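Adenine phosphoribosyltransferase, putative (Trypanosoma brucei brucei, PDB 5VN4) probably catalyses adenine salvage, joining the base to 5-phospho-alpha-D-ribose 1-diphosphate to give AMP and diphosphate. Local coordinates at residues A[34-39]-A[53-58]; A[68-73]-A[207-212]; A[147-152]-A[176-181]. All blocks are in the same frame, centred on the assembly; numbering follows the deposited sequence.

The three contacts run from beside the adenine pocket into the phosphoribosyltransferase core of the subunit. Contact 1 closes first along the chain, near the adenine-binding residues; contact 2 then joins helix 60-75 to strand 208-213, and contact 3 is nested inside that long loop. Contacts 2 and 3, with centres about 13 Å apart, share one sheet, in which strands 176-182 and 208-213 are neighbours, and a salt bridge from Arg73 NE to Glu179 OE2 (2.8 Å) ties them together. The centre of contact 1 lies about 19 Å from that of contact 2, which it touches through Tyr35 and Val212, and about 27 Å from that of contact 3. Contact 1 thus meets strand 208-213 through packing.

Contact 1: A[34-39]-A[53-58]; sequences VYKWYS and VGNITE
Asn55 ND2 is gripped on two sides of its amino group: it donates to Tyr38 OH at 3.0 Å and to water 1. The first bond is fairly straight, 159° at the hydrogen, and the phenol oxygen lies in the amide plane. Ring and amide are themselves almost coplanar, and ND2 meets the phenol edge close to the ring plane. Water 1 also accepts from Lys36 N at 2.9 Å, and thus ties helix 54-57, through Asn55, to the backbone that leads into strand 37-38. The aliphatic part of Lys36 lies across the same amide, with CB 3.8 Å from Asn55 ND2.

A second, apolar half is built by Ile56. Its CD1 sits over the middle of the Tyr35 ring, 3.7 Å from the centroid and 11° off the normal, a CH-pi contact, while CG1 covers the ring toward CE1. Tyr35 starts out pointing away from 53-58, and an intermediate chi1 of -126°, far from a staggered value, swings the ring back under Ile56. Behind Ile56 stand Val62, Met63 and Ile66 of helix 60-75.

This corner borders both the active site and the dimer interface. The Tyr35 side chain lies about 4 Å from that of Ala51, an adenine-binding residue, and Tyr38 pairs through its backbone with Phe50 of the adenine pocket. Ala116 of the second subunit packs on Tyr38, and Arg140 of that subunit on Asn55. Tyr38 OH accepts a hydrogen bond from ND2, and with both amide hydrogens engaged the Asn55 amide is held in one rotation.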
ATOM      1  N   VAL A  34      -1.186  -5.408 -20.128  1.00 12.28           N
ATOM      2  CA  VAL A  34      -2.029  -5.177 -18.964  0.59 13.14           C
ATOM      3  C   VAL A  34      -2.100  -3.716 -18.553  1.00 11.22           C
ATOM      4  O   VAL A  34      -3.144  -3.278 -18.057  1.00 11.59           O
ATOM      5  CB  VAL A  34      -1.672  -6.082 -17.770  0.59 16.71           C
ATOM      6  CG1 VAL A  34      -1.932  -7.539 -18.116  0.59 19.15           C
ATOM      7  CG2 VAL A  34      -0.241  -5.869 -17.362  0.59 16.56           C
ATOM      8  N   TYR A  35      -1.037  -2.932 -18.760  1.00 11.03           N
ATOM      9  CA  TYR A  35      -1.080  -1.532 -18.346  1.00 11.16           C
ATOM     10  C   TYR A  35      -2.051  -0.784 -19.254  1.00 12.78           C
ATOM     11  O   TYR A  35      -1.956  -0.869 -20.484  1.00 16.45           O
ATOM     12  CB  TYR A  35       0.314  -0.905 -18.398  1.00 12.34           C
ATOM     13  CG  TYR A  35       0.800  -0.222 -17.113  1.00 10.35           C
ATOM     14  CD1 TYR A  35      -0.075   0.400 -16.225  1.00 10.57           C
ATOM     15  CD2 TYR A  35       2.155  -0.199 -16.803  1.00 11.02           C
ATOM     16  CE1 TYR A  35       0.395   1.033 -15.068  1.00 10.40           C
ATOM     17  CE2 TYR A  35       2.626   0.414 -15.655  1.00 11.48           C
ATOM     18  CZ  TYR A  35       1.748   1.023 -14.789  1.00 10.77           C
ATOM     19  OH  TYR A  35       2.262   1.625 -13.659  1.00 12.46           O
ATOM     20  N   LYS A  36      -3.031  -0.125 -18.653  1.00 11.11           N
ATOM     21  CA  LYS A  36      -3.963   0.725 -19.379  1.00 11.73           C
ATOM     22  C   LYS A  36      -3.834   2.160 -18.894  1.00 11.33           C
ATOM     23  O   LYS A  36      -3.527   2.424 -17.723  1.00 12.44           O
ATOM     24  CB  LYS A  36      -5.415   0.281 -19.167  1.00 13.37           C
ATOM     25  CG  LYS A  36      -5.685  -1.175 -19.468  1.00 15.00           C
ATOM     26  CD  LYS A  36      -5.377  -1.514 -20.918  1.00 17.40           C
ATOM     27  CE  LYS A  36      -5.576  -2.997 -21.181  1.00 20.46           C
ATOM     28  NZ  LYS A  36      -5.134  -3.367 -22.551  1.00 22.50           N
ATOM     29  N   TRP A  37      -4.091   3.090 -19.799  1.00 11.60           N
ATOM     30  CA  TRP A  37      -4.155   4.493 -19.434  1.00 11.92           C
ATOM     31  C   TRP A  37      -5.565   5.026 -19.631  1.00 11.22           C
ATOM     32  O   TRP A  37      -6.340   4.520 -20.451  1.00 11.89           O
ATOM     33  CB  TRP A  37      -3.149   5.342 -20.216  1.00 12.59           C
ATOM     34  CG  TRP A  37      -3.368   5.362 -21.705  1.00 14.23           C
ATOM     35  CD1 TRP A  37      -2.817   4.517 -22.624  1.00 15.30           C
ATOM     36  CD2 TRP A  37      -4.195   6.273 -22.443  1.00 14.73           C
ATOM     37  NE1 TRP A  37      -3.253   4.840 -23.887  1.00 16.18           N
ATOM     38  CE2 TRP A  37      -4.093   5.921 -23.804  1.00 15.44           C
ATOM     39  CE3 TRP A  37      -5.004   7.358 -22.088  1.00 14.21           C
ATOM     40  CZ2 TRP A  37      -4.776   6.606 -24.810  1.00 16.06           C
ATOM     41  CZ3 TRP A  37      -5.680   8.044 -23.097  1.00 15.31           C
ATOM     42  CH2 TRP A  37      -5.559   7.662 -24.437  1.00 16.82           C
ATOM     43  N   TYR A  38      -5.889   6.060 -18.869  1.00 10.63           N
ATOM     44  CA  TYR A  38      -7.209   6.662 -18.902  1.00 10.92           C
ATOM     45  C   TYR A  38      -7.075   8.144 -19.205  1.00 10.86           C
ATOM     46  O   TYR A  38      -6.157   8.813 -18.717  1.00 11.23           O
ATOM     47  CB  TYR A  38      -7.922   6.431 -17.563  1.00 10.87           C
ATOM     48  CG  TYR A  38      -8.134   4.960 -17.273  1.00 10.20           C
ATOM     49  CD1 TYR A  38      -7.097   4.166 -16.779  1.00 10.65           C
ATOM     50  CD2 TYR A  38      -9.359   4.347 -17.537  1.00 11.06           C
ATOM     51  CE1 TYR A  38      -7.280   2.820 -16.543  1.00 11.20           C
ATOM     52  CE2 TYR A  38      -9.559   2.995 -17.284  1.00 11.26           C
ATOM     53  CZ  TYR A  38      -8.510   2.239 -16.784  1.00 11.17           C
ATOM     54  OH  TYR A  38      -8.675   0.891 -16.540  1.00 13.64           O
ATOM     55  N   SER A  39      -7.983   8.648 -20.027  1.00 11.19           N
ATOM     56  CA  SER A  39      -7.989  10.058 -20.372  1.00 11.80           C
ATOM     57  C   SER A  39      -8.594  10.850 -19.219  1.00 12.27           C
ATOM     58  O   SER A  39      -9.162  10.279 -18.283  1.00 12.69           O
ATOM     59  CB  SER A  39      -8.785  10.256 -21.658  1.00 12.97           C
ATOM     60  OG  SER A  39     -10.163  10.003 -21.443  1.00 14.09           O
ATOM     61  N   VAL A  53      -2.739   1.963 -11.410  1.00  8.58           N
ATOM     62  CA  VAL A  53      -1.955   0.863 -10.848  1.00  8.42           C
ATOM     63  C   VAL A  53      -2.800  -0.383 -10.581  1.00  8.27           C
ATOM     64  O   VAL A  53      -2.253  -1.496 -10.514  1.00  9.11           O
ATOM     65  CB  VAL A  53      -1.229   1.333  -9.569  1.00  8.88           C
ATOM     66  CG1 VAL A  53      -2.204   1.377  -8.398  1.00 10.75           C
ATOM     67  CG2 VAL A  53      -0.031   0.450  -9.265  1.00 10.07           C
ATOM     68  N   GLY A  54      -4.121  -0.237 -10.441  1.00  8.67           N
ATOM     69  CA  GLY A  54      -4.947  -1.395 -10.138  1.00  9.72           C
ATOM     70  C   GLY A  54      -4.933  -2.461 -11.218  1.00 10.25           C
ATOM     71  O   GLY A  54      -5.087  -3.645 -10.920  1.00 10.65           O
ATOM     72  N   ASN A  55      -4.729  -2.074 -12.482  1.00  9.38           N
ATOM     73  CA  ASN A  55      -4.625  -3.100 -13.517  1.00  9.85           C
ATOM     74  C   ASN A  55      -3.338  -3.904 -13.394  1.00  9.65           C
ATOM     75  O   ASN A  55      -3.274  -5.036 -13.883  1.00 12.29           O
ATOM     76  CB  ASN A  55      -4.776  -2.483 -14.906  1.00 11.19           C
ATOM     77  CG  ASN A  55      -6.187  -1.978 -15.157  1.00 11.05           C
ATOM     78  OD1 ASN A  55      -7.163  -2.699 -14.927  1.00 12.01           O
ATOM     79  ND2 ASN A  55      -6.305  -0.728 -15.602  1.00 11.41           N
ATOM     80  N   ILE A  56      -2.327  -3.355 -12.724  1.00  9.23           N
ATOM     81  CA  ILE A  56      -1.113  -4.110 -12.432  1.00  9.15           C
ATOM     82  C   ILE A  56      -1.337  -5.050 -11.253  1.00  8.91           C
ATOM     83  O   ILE A  56      -1.009  -6.240 -11.321  1.00 10.08           O
ATOM     84  CB  ILE A  56       0.067  -3.154 -12.167  1.00 10.22           C
ATOM     85  CG1 ILE A  56       0.298  -2.230 -13.373  1.00 10.54           C
ATOM     86  CG2 ILE A  56       1.328  -3.952 -11.782  1.00 11.38           C
ATOM     87  CD1 ILE A  56       0.537  -2.972 -14.675  1.00 12.29           C
ATOM     88  N   THR A  57      -1.880  -4.525 -10.146  1.00  8.84           N
ATOM     89  CA  THR A  57      -2.058  -5.374  -8.970  1.00  9.12           C
ATOM     90  C   THR A  57      -3.058  -6.492  -9.233  1.00  8.92           C
ATOM     91  O   THR A  57      -2.989  -7.546  -8.589  1.00  9.93           O
ATOM     92  CB  THR A  57      -2.458  -4.561  -7.734  1.00  9.39           C
ATOM     93  OG1 THR A  57      -3.734  -3.940  -7.926  1.00  9.88           O
ATOM     94  CG2 THR A  57      -1.419  -3.501  -7.450  1.00 10.18           C
ATOM     95  N   GLU A  58      -3.981  -6.294 -10.175  1.00  9.43           N
ATOM     96  CA  GLU A  58      -4.931  -7.329 -10.546  1.00  9.15           C
ATOM     97  C   GLU A  58      -4.328  -8.421 -11.416  1.00 10.30           C
ATOM     98  O   GLU A  58      -5.025  -9.407 -11.698  1.00 11.43           O
ATOM     99  CB  GLU A  58      -6.145  -6.713 -11.235  1.00 10.35           C
ATOM    100  CG  GLU A  58      -7.034  -5.988 -10.267  1.00 10.39           C
ATOM    101  CD  GLU A  58      -8.167  -5.252 -10.937  1.00 11.97           C
ATOM    102  OE1 GLU A  58      -8.613  -5.679 -12.027  1.00 11.84           O
ATOM    103  OE2 GLU A  58      -8.621  -4.248 -10.353  1.00 15.63           O
TER
HETATM  104  O   HOH W   1      -3.748   0.518 -15.901  1.00 10.72           O

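Contact 2: A[68-73]-A[207-212]; sequences DFFVDR and PFVTLV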
ATOM      1  N   ASP A  68       9.984 -10.524  -8.404  1.00 13.77           N
ATOM      2  CA  ASP A  68      11.160 -11.329  -8.720  1.00 15.44           C
ATOM      3  C   ASP A  68      12.290 -10.463  -9.250  1.00 14.66           C
ATOM      4  O   ASP A  68      13.458 -10.681  -8.912  1.00 15.76           O
ATOM      5  CB  ASP A  68      10.802 -12.409  -9.743  1.00 17.70           C
ATOM      6  CG  ASP A  68       9.937 -13.518  -9.166  1.00 20.54           C
ATOM      7  OD1 ASP A  68       9.784 -13.596  -7.930  1.00 21.69           O
ATOM      8  OD2 ASP A  68       9.405 -14.318  -9.965  1.00 23.10           O
ATOM      9  N   PHE A  69      11.962  -9.478 -10.090  1.00 14.06           N
ATOM     10  CA  PHE A  69      12.998  -8.607 -10.638  1.00 13.94           C
ATOM     11  C   PHE A  69      13.766  -7.900  -9.528  1.00 14.15           C
ATOM     12  O   PHE A  69      15.004  -7.941  -9.487  1.00 14.66           O
ATOM     13  CB  PHE A  69      12.399  -7.576 -11.598  1.00 14.03           C
ATOM     14  CG  PHE A  69      13.435  -6.656 -12.173  1.00 13.45           C
ATOM     15  CD1 PHE A  69      14.127  -7.013 -13.321  1.00 14.86           C
ATOM     16  CD2 PHE A  69      13.772  -5.473 -11.534  1.00 13.19           C
ATOM     17  CE1 PHE A  69      15.122  -6.198 -13.838  1.00 14.75           C
ATOM     18  CE2 PHE A  69      14.767  -4.656 -12.043  1.00 13.39           C
ATOM     19  CZ  PHE A  69      15.438  -5.017 -13.202  1.00 13.99           C
ATOM     20  N   PHE A  70      13.046  -7.243  -8.615  1.00 13.58           N
ATOM     21  CA  PHE A  70      13.728  -6.441  -7.603  1.00 13.78           C
ATOM     22  C   PHE A  70      14.367  -7.288  -6.505  1.00 14.64           C
ATOM     23  O   PHE A  70      15.445  -6.938  -6.013  1.00 15.27           O
ATOM     24  CB  PHE A  70      12.792  -5.369  -7.050  1.00 13.39           C
ATOM     25  CG  PHE A  70      12.569  -4.228  -7.996  1.00 12.75           C
ATOM     26  CD1 PHE A  70      13.597  -3.335  -8.261  1.00 13.45           C
ATOM     27  CD2 PHE A  70      11.347  -4.051  -8.626  1.00 13.08           C
ATOM     28  CE1 PHE A  70      13.418  -2.279  -9.122  1.00 13.29           C
ATOM     29  CE2 PHE A  70      11.161  -2.998  -9.501  1.00 13.25           C
ATOM     30  CZ  PHE A  70      12.198  -2.105  -9.745  1.00 12.31           C
ATOM     31  N   VAL A  71      13.745  -8.403  -6.123  1.00 15.39           N
ATOM     32  CA  VAL A  71      14.385  -9.296  -5.163  1.00 16.51           C
ATOM     33  C   VAL A  71      15.703  -9.816  -5.722  1.00 17.88           C
ATOM     34  O   VAL A  71      16.743  -9.759  -5.055  1.00 18.62           O
ATOM     35  CB  VAL A  71      13.433 -10.433  -4.754  1.00 16.96           C
ATOM     36  CG1 VAL A  71      14.194 -11.492  -3.954  1.00 18.25           C
ATOM     37  CG2 VAL A  71      12.274  -9.875  -3.942  1.00 17.62           C
ATOM     38  N   ASP A  72      15.687 -10.298  -6.971  1.00 18.51           N
ATOM     39  CA  ASP A  72      16.917 -10.805  -7.575  0.59 19.95           C
ATOM     40  C   ASP A  72      17.964  -9.710  -7.702  1.00 19.27           C
ATOM     41  O   ASP A  72      19.154  -9.950  -7.464  1.00 20.73           O
ATOM     42  CB  ASP A  72      16.636 -11.430  -8.942  0.59 21.87           C
ATOM     43  CG  ASP A  72      17.910 -11.681  -9.744  0.59 23.82           C
ATOM     44  OD1 ASP A  72      18.361 -10.769 -10.474  0.59 23.89           O
ATOM     45  OD2 ASP A  72      18.472 -12.793  -9.630  0.59 24.95           O
ATOM     46  N   ARG A  73      17.539  -8.503  -8.083  1.00 18.47           N
ATOM     47  CA  ARG A  73      18.474  -7.401  -8.277  1.00 17.87           C
ATOM     48  C   ARG A  73      19.194  -7.066  -6.980  1.00 18.66           C
ATOM     49  O   ARG A  73      20.423  -6.920  -6.954  1.00 20.21           O
ATOM     50  CB  ARG A  73      17.710  -6.184  -8.799  1.00 17.17           C
ATOM     51  CG  ARG A  73      18.568  -4.966  -9.044  1.00 16.19           C
ATOM     52  CD  ARG A  73      17.764  -3.930  -9.814  1.00 16.54           C
ATOM     53  NE  ARG A  73      18.547  -2.721 -10.037  1.00 16.04           N
ATOM     54  CZ  ARG A  73      19.428  -2.574 -11.020  1.00 16.03           C
ATOM     55  NH1 ARG A  73      19.629  -3.558 -11.892  1.00 17.43           N
ATOM     56  NH2 ARG A  73      20.100  -1.437 -11.137  1.00 16.68           N
ATOM     57  N   PRO A 207      21.068   5.556  -9.389  1.00 11.88           N
ATOM     58  CA  PRO A 207      20.258   5.144 -10.545  1.00 11.94           C
ATOM     59  C   PRO A 207      18.768   5.172 -10.234  1.00 10.41           C
ATOM     60  O   PRO A 207      18.333   4.816  -9.135  1.00 11.35           O
ATOM     61  CB  PRO A 207      20.730   3.710 -10.821  1.00 13.94           C
ATOM     62  CG  PRO A 207      22.075   3.606 -10.145  1.00 16.73           C
ATOM     63  CD  PRO A 207      21.970   4.491  -8.922  1.00 14.38           C
ATOM     64  N   PHE A 208      17.988   5.619 -11.219  1.00 10.30           N
ATOM     65  CA  PHE A 208      16.544   5.416 -11.251  1.00 10.11           C
ATOM     66  C   PHE A 208      16.275   4.208 -12.135  1.00 10.22           C
ATOM     67  O   PHE A 208      16.759   4.149 -13.268  1.00 11.18           O
ATOM     68  CB  PHE A 208      15.838   6.624 -11.875  1.00 10.37           C
ATOM     69  CG  PHE A 208      15.604   7.782 -10.928  1.00 10.05           C
ATOM     70  CD1 PHE A 208      16.577   8.211 -10.040  1.00 10.87           C
ATOM     71  CD2 PHE A 208      14.409   8.480 -10.984  1.00 10.13           C
ATOM     72  CE1 PHE A 208      16.338   9.301  -9.201  1.00 11.26           C
ATOM     73  CE2 PHE A 208      14.159   9.565 -10.158  1.00 10.31           C
ATOM     74  CZ  PHE A 208      15.127   9.985  -9.264  1.00 10.95           C
ATOM     75  N   VAL A 209      15.489   3.260 -11.632  1.00 10.38           N
ATOM     76  CA  VAL A 209      15.146   2.049 -12.366  1.00 10.97           C
ATOM     77  C   VAL A 209      13.627   1.945 -12.403  1.00 10.10           C
ATOM     78  O   VAL A 209      12.995   1.691 -11.371  1.00 11.79           O
ATOM     79  CB  VAL A 209      15.762   0.806 -11.712  1.00 12.18           C
ATOM     80  CG1 VAL A 209      15.284  -0.462 -12.409  1.00 14.37           C
ATOM     81  CG2 VAL A 209      17.288   0.904 -11.709  1.00 13.16           C
ATOM     82  N   THR A 210      13.032   2.162 -13.577  1.00 10.10           N
ATOM     83  CA  THR A 210      11.590   2.022 -13.740  1.00 10.12           C
ATOM     84  C   THR A 210      11.341   0.967 -14.802  1.00 10.34           C
ATOM     85  O   THR A 210      11.784   1.118 -15.944  1.00 11.35           O
ATOM     86  CB  THR A 210      10.924   3.347 -14.126  1.00 11.10           C
ATOM     87  OG1 THR A 210      11.463   3.837 -15.357  1.00 11.60           O
ATOM     88  CG2 THR A 210      11.130   4.395 -13.043  1.00 12.37           C
ATOM     89  N   LEU A 211      10.630  -0.098 -14.432  1.00 10.66           N
ATOM     90  CA  LEU A 211      10.572  -1.280 -15.292  1.00 10.97           C
ATOM     91  C   LEU A 211      10.074  -0.951 -16.696  1.00 10.45           C
ATOM     92  O   LEU A 211      10.687  -1.366 -17.688  1.00 11.26           O
ATOM     93  CB  LEU A 211       9.723  -2.375 -14.645  1.00 10.82           C
ATOM     94  CG  LEU A 211      10.307  -2.919 -13.340  1.00 12.16           C
ATOM     95  CD1 LEU A 211       9.495  -4.133 -12.868  1.00 13.26           C
ATOM     96  CD2 LEU A 211      11.787  -3.269 -13.478  1.00 15.38           C
ATOM     97  N   VAL A 212       8.956  -0.230 -16.809  1.00 10.06           N
ATOM     98  CA  VAL A 212       8.529   0.213 -18.132  1.00 10.92           C
ATOM     99  C   VAL A 212       8.497   1.738 -18.187  1.00 10.90           C
ATOM    100  O   VAL A 212       8.864   2.419 -17.214  1.00 10.82           O
ATOM    101  CB  VAL A 212       7.237  -0.475 -18.631  1.00 10.77           C
ATOM    102  CG1 VAL A 212       7.477  -1.977 -18.782  1.00 11.89           C
ATOM    103  CG2 VAL A 212       6.067  -0.202 -17.705  1.00 13.03           C
TER
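Leu211, where the chain turns a corner after strand 208-210, reaches to two phenylalanines of helix 60-75. With chi1 at -64°, its CG stands anti to the carbonyl carbon, and the side chain, whose CB leaves the backbone at a slant to the helix, carries its methyls to the rings. CG itself lies 3.9 Å from Phe70 CE2. Of the two methyls, CD1 meets that same ring atom at an equal distance. CD2 touches both rings: it lies 3.9 Å from Phe70 CZ, and over a face of Phe69, 3.5 Å from CD2 of that ring and 23° off the normal through its centroid, as a CH-pi contact displaced toward the rim. Here helix 60-75 covers one face of the mixed, largely parallel sheet of this type I phosphoribosyltransferase, its short segment running roughly antiparallel (148°) to the strand. Two residues earlier, Val209 splits its branches: CG1 approaches both rings, 4.2 Å from Phe69 CE2 and from Phe70 CE1, whereas CG2 rests 3.7 Å from Arg73 NH2. The Arg73 chain is extended to NE, which forms a salt bridge with Glu179 of strand 176-182, while NH2 beyond it meets the methyl. Leu11 of strand 11-15 touches Phe69, Arg73 and Val209 alike.

Contact 3: A[147-152]-A[176-181]; sequences NSRVVL and TLVEVA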
ATOM      1  N   ASN A 147      23.861   4.643   8.886  1.00 20.67           N
ATOM      2  CA  ASN A 147      24.492   3.401   8.474  1.00 20.75           C
ATOM      3  C   ASN A 147      23.597   2.562   7.575  1.00 20.80           C
ATOM      4  O   ASN A 147      23.976   1.445   7.204  1.00 22.46           O
ATOM      5  CB  ASN A 147      24.947   2.618   9.710  1.00 21.89           C
ATOM      6  CG  ASN A 147      26.038   3.345  10.467  1.00 22.81           C
ATOM      7  OD1 ASN A 147      27.000   3.817   9.868  1.00 24.25           O
ATOM      8  ND2 ASN A 147      25.875   3.475  11.776  1.00 22.75           N
ATOM      9  N   SER A 148      22.431   3.077   7.204  1.00 18.39           N
ATOM     10  CA  SER A 148      21.491   2.336   6.383  1.00 18.24           C
ATOM     11  C   SER A 148      21.815   2.501   4.902  1.00 17.91           C
ATOM     12  O   SER A 148      22.385   3.509   4.471  1.00 18.65           O
ATOM     13  CB  SER A 148      20.070   2.824   6.656  1.00 17.68           C
ATOM     14  OG  SER A 148      19.758   2.707   8.039  1.00 18.35           O
ATOM     15  N   ARG A 149      21.451   1.482   4.129  1.00 18.16           N
ATOM     16  CA  ARG A 149      21.545   1.503   2.673  0.61 17.40           C
ATOM     17  C   ARG A 149      20.135   1.275   2.147  1.00 16.81           C
ATOM     18  O   ARG A 149      19.598   0.166   2.256  1.00 17.53           O
ATOM     19  CB  ARG A 149      22.520   0.433   2.180  0.61 18.47           C
ATOM     20  CG  ARG A 149      23.988   0.781   2.455  0.61 20.02           C
ATOM     21  CD  ARG A 149      24.933  -0.361   2.105  0.61 21.83           C
ATOM     22  NE  ARG A 149      24.603  -0.969   0.818  0.61 23.80           N
ATOM     23  CZ  ARG A 149      25.037  -0.525  -0.358  0.61 24.42           C
ATOM     24  NH1 ARG A 149      25.823   0.543  -0.424  0.61 24.94           N
ATOM     25  NH2 ARG A 149      24.679  -1.152  -1.472  0.61 24.88           N
ATOM     26  N   VAL A 150      19.529   2.324   1.597  1.00 16.37           N
ATOM     27  CA  VAL A 150      18.096   2.296   1.339  1.00 15.28           C
ATOM     28  C   VAL A 150      17.761   2.359  -0.148  1.00 13.67           C
ATOM     29  O   VAL A 150      18.502   2.908  -0.971  1.00 14.16           O
ATOM     30  CB  VAL A 150      17.351   3.392   2.135  1.00 17.00           C
ATOM     31  CG1 VAL A 150      17.746   3.352   3.601  1.00 17.35           C
ATOM     32  CG2 VAL A 150      17.618   4.753   1.550  1.00 17.53           C
ATOM     33  N   VAL A 151      16.605   1.791  -0.476  1.00 13.36           N
ATOM     34  CA  VAL A 151      15.980   1.930  -1.786  1.00 13.06           C
ATOM     35  C   VAL A 151      14.663   2.660  -1.581  1.00 11.88           C
ATOM     36  O   VAL A 151      13.900   2.309  -0.676  1.00 12.32           O
ATOM     37  CB  VAL A 151      15.731   0.549  -2.424  1.00 13.78           C
ATOM     38  CG1 VAL A 151      14.812   0.654  -3.649  1.00 13.92           C
ATOM     39  CG2 VAL A 151      17.046  -0.109  -2.782  1.00 15.11           C
ATOM     40  N   LEU A 152      14.402   3.677  -2.405  1.00 11.49           N
ATOM     41  CA  LEU A 152      13.099   4.335  -2.465  1.00 10.94           C
ATOM     42  C   LEU A 152      12.273   3.680  -3.564  1.00 10.28           C
ATOM     43  O   LEU A 152      12.778   3.473  -4.672  1.00 12.23           O
ATOM     44  CB  LEU A 152      13.278   5.816  -2.806  1.00 11.01           C
ATOM     45  CG  LEU A 152      13.822   6.702  -1.690  1.00 12.28           C
ATOM     46  CD1 LEU A 152      14.272   8.040  -2.268  1.00 13.01           C
ATOM     47  CD2 LEU A 152      12.786   6.893  -0.609  1.00 12.50           C
ATOM     48  N   THR A 176      22.703   6.130   3.102  1.00 16.52           N
ATOM     49  CA  THR A 176      23.119   5.924   1.720  1.00 17.17           C
ATOM     50  C   THR A 176      21.899   5.557   0.885  1.00 16.69           C
ATOM     51  O   THR A 176      21.177   4.608   1.215  1.00 17.26           O
ATOM     52  CB  THR A 176      24.173   4.823   1.642  1.00 18.52           C
ATOM     53  OG1 THR A 176      25.363   5.266   2.308  1.00 20.00           O
ATOM     54  CG2 THR A 176      24.501   4.493   0.190  1.00 17.83           C
ATOM     55  N   LEU A 177      21.657   6.317  -0.180  1.00 15.26           N
ATOM     56  CA  LEU A 177      20.579   6.015  -1.113  1.00 14.41           C
ATOM     57  C   LEU A 177      21.168   5.164  -2.231  1.00 14.83           C
ATOM     58  O   LEU A 177      21.991   5.641  -3.022  1.00 15.57           O
ATOM     59  CB  LEU A 177      19.953   7.302  -1.646  1.00 14.24           C
ATOM     60  CG  LEU A 177      18.817   7.124  -2.662  1.00 13.10           C
ATOM     61  CD1 LEU A 177      17.700   6.232  -2.114  1.00 13.83           C
ATOM     62  CD2 LEU A 177      18.259   8.469  -3.099  1.00 14.03           C
ATOM     63  N   VAL A 178      20.772   3.893  -2.274  1.00 14.94           N
ATOM     64  CA  VAL A 178      21.345   2.961  -3.239  1.00 15.48           C
ATOM     65  C   VAL A 178      20.691   3.112  -4.605  1.00 15.25           C
ATOM     66  O   VAL A 178      21.376   3.140  -5.634  1.00 16.87           O
ATOM     67  CB  VAL A 178      21.227   1.526  -2.696  1.00 16.68           C
ATOM     68  CG1 VAL A 178      21.748   0.515  -3.712  1.00 18.28           C
ATOM     69  CG2 VAL A 178      21.973   1.400  -1.378  1.00 17.84           C
ATOM     70  N   GLU A 179      19.365   3.199  -4.643  1.00 13.56           N
ATOM     71  CA  GLU A 179      18.647   3.173  -5.903  1.00 13.12           C
ATOM     72  C   GLU A 179      17.254   3.713  -5.660  1.00 11.79           C
ATOM     73  O   GLU A 179      16.720   3.635  -4.547  1.00 12.61           O
ATOM     74  CB  GLU A 179      18.562   1.732  -6.423  1.00 13.84           C
ATOM     75  CG  GLU A 179      17.953   1.560  -7.783  1.00 16.12           C
ATOM     76  CD  GLU A 179      18.357   0.247  -8.410  1.00 17.41           C
ATOM     77  OE1 GLU A 179      19.529   0.126  -8.825  1.00 18.66           O
ATOM     78  OE2 GLU A 179      17.507  -0.658  -8.491  1.00 17.79           O
ATOM     79  N   VAL A 180      16.678   4.252  -6.729  1.00 11.34           N
ATOM     80  CA  VAL A 180      15.282   4.650  -6.806  1.00 11.14           C
ATOM     81  C   VAL A 180      14.597   3.673  -7.753  1.00 11.54           C
ATOM     82  O   VAL A 180      15.097   3.431  -8.858  1.00 12.64           O
ATOM     83  CB  VAL A 180      15.199   6.091  -7.339  1.00 12.99           C
ATOM     84  CG1 VAL A 180      13.837   6.397  -7.926  1.00 13.84           C
ATOM     85  CG2 VAL A 180      15.583   7.084  -6.237  1.00 13.42           C
ATOM     86  N   ALA A 181      13.476   3.094  -7.316  1.00 11.05           N
ATOM     87  CA  ALA A 181      12.802   2.021  -8.044  1.00 11.33           C
ATOM     88  C   ALA A 181      11.347   2.376  -8.326  1.00 10.69           C
ATOM     89  O   ALA A 181      10.658   2.953  -7.480  1.00 10.92           O
ATOM     90  CB  ALA A 181      12.827   0.708  -7.249  1.00 11.76           C
TER
HETATM   91  O   HOH W   2      24.988   4.211   4.938  1.00 24.12           O
HETATM   92  O   HOH W   3      27.574   2.863   1.505  1.00 59.91           O
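Val150 stands at the centre of a parallel ladder between strands 149-153 and 176-182, which helix 161-172 connects in a beta-alpha-beta crossover of the phosphoribosyltransferase core. Its N donates to Thr176 O at 2.8 Å, nearly linear at 170°, and its O accepts from Val178 N at the same length. Between the pairs Val150-Leu177 and Leu152-Val180 the second strand has one residue more. Val178 is the extra residue of a beta bulge, with a helical backbone, and the buried Glu179 N beside it has no partner in the model. Beyond the bulge the ladder resumes, Leu152 O taking Ala181 N at 2.8 Å.

On one face of the sheet Leu177 CD1 fits between Val150 and Leu152, 3.9 Å from Leu152 CD1; Val167 and Met163 of helix 161-172 back this layer. On the other, Val151 CG1 meets Ala181 CB at 4.1 Å, under Tyr74 of helix 60-75, whose hydroxyl also bonds Glu179. There too, in one of two modelled conformers, Arg149 bends at chi3 (44°) and lays a guanidinium face against Val178 CG2, 3.7 Å from NH2, while NE bonds Pro80 O. The chain after strand 149-153, Asp154 to Thr162, lines the ribose-phosphate pocket. At the ladder's start, Ser148 O receives two donors: Thr176 N, 21° from the carbonyl plane, and water 2 at 2.7 Å, which accepts from Thr176 OG1 at 2.9 Å.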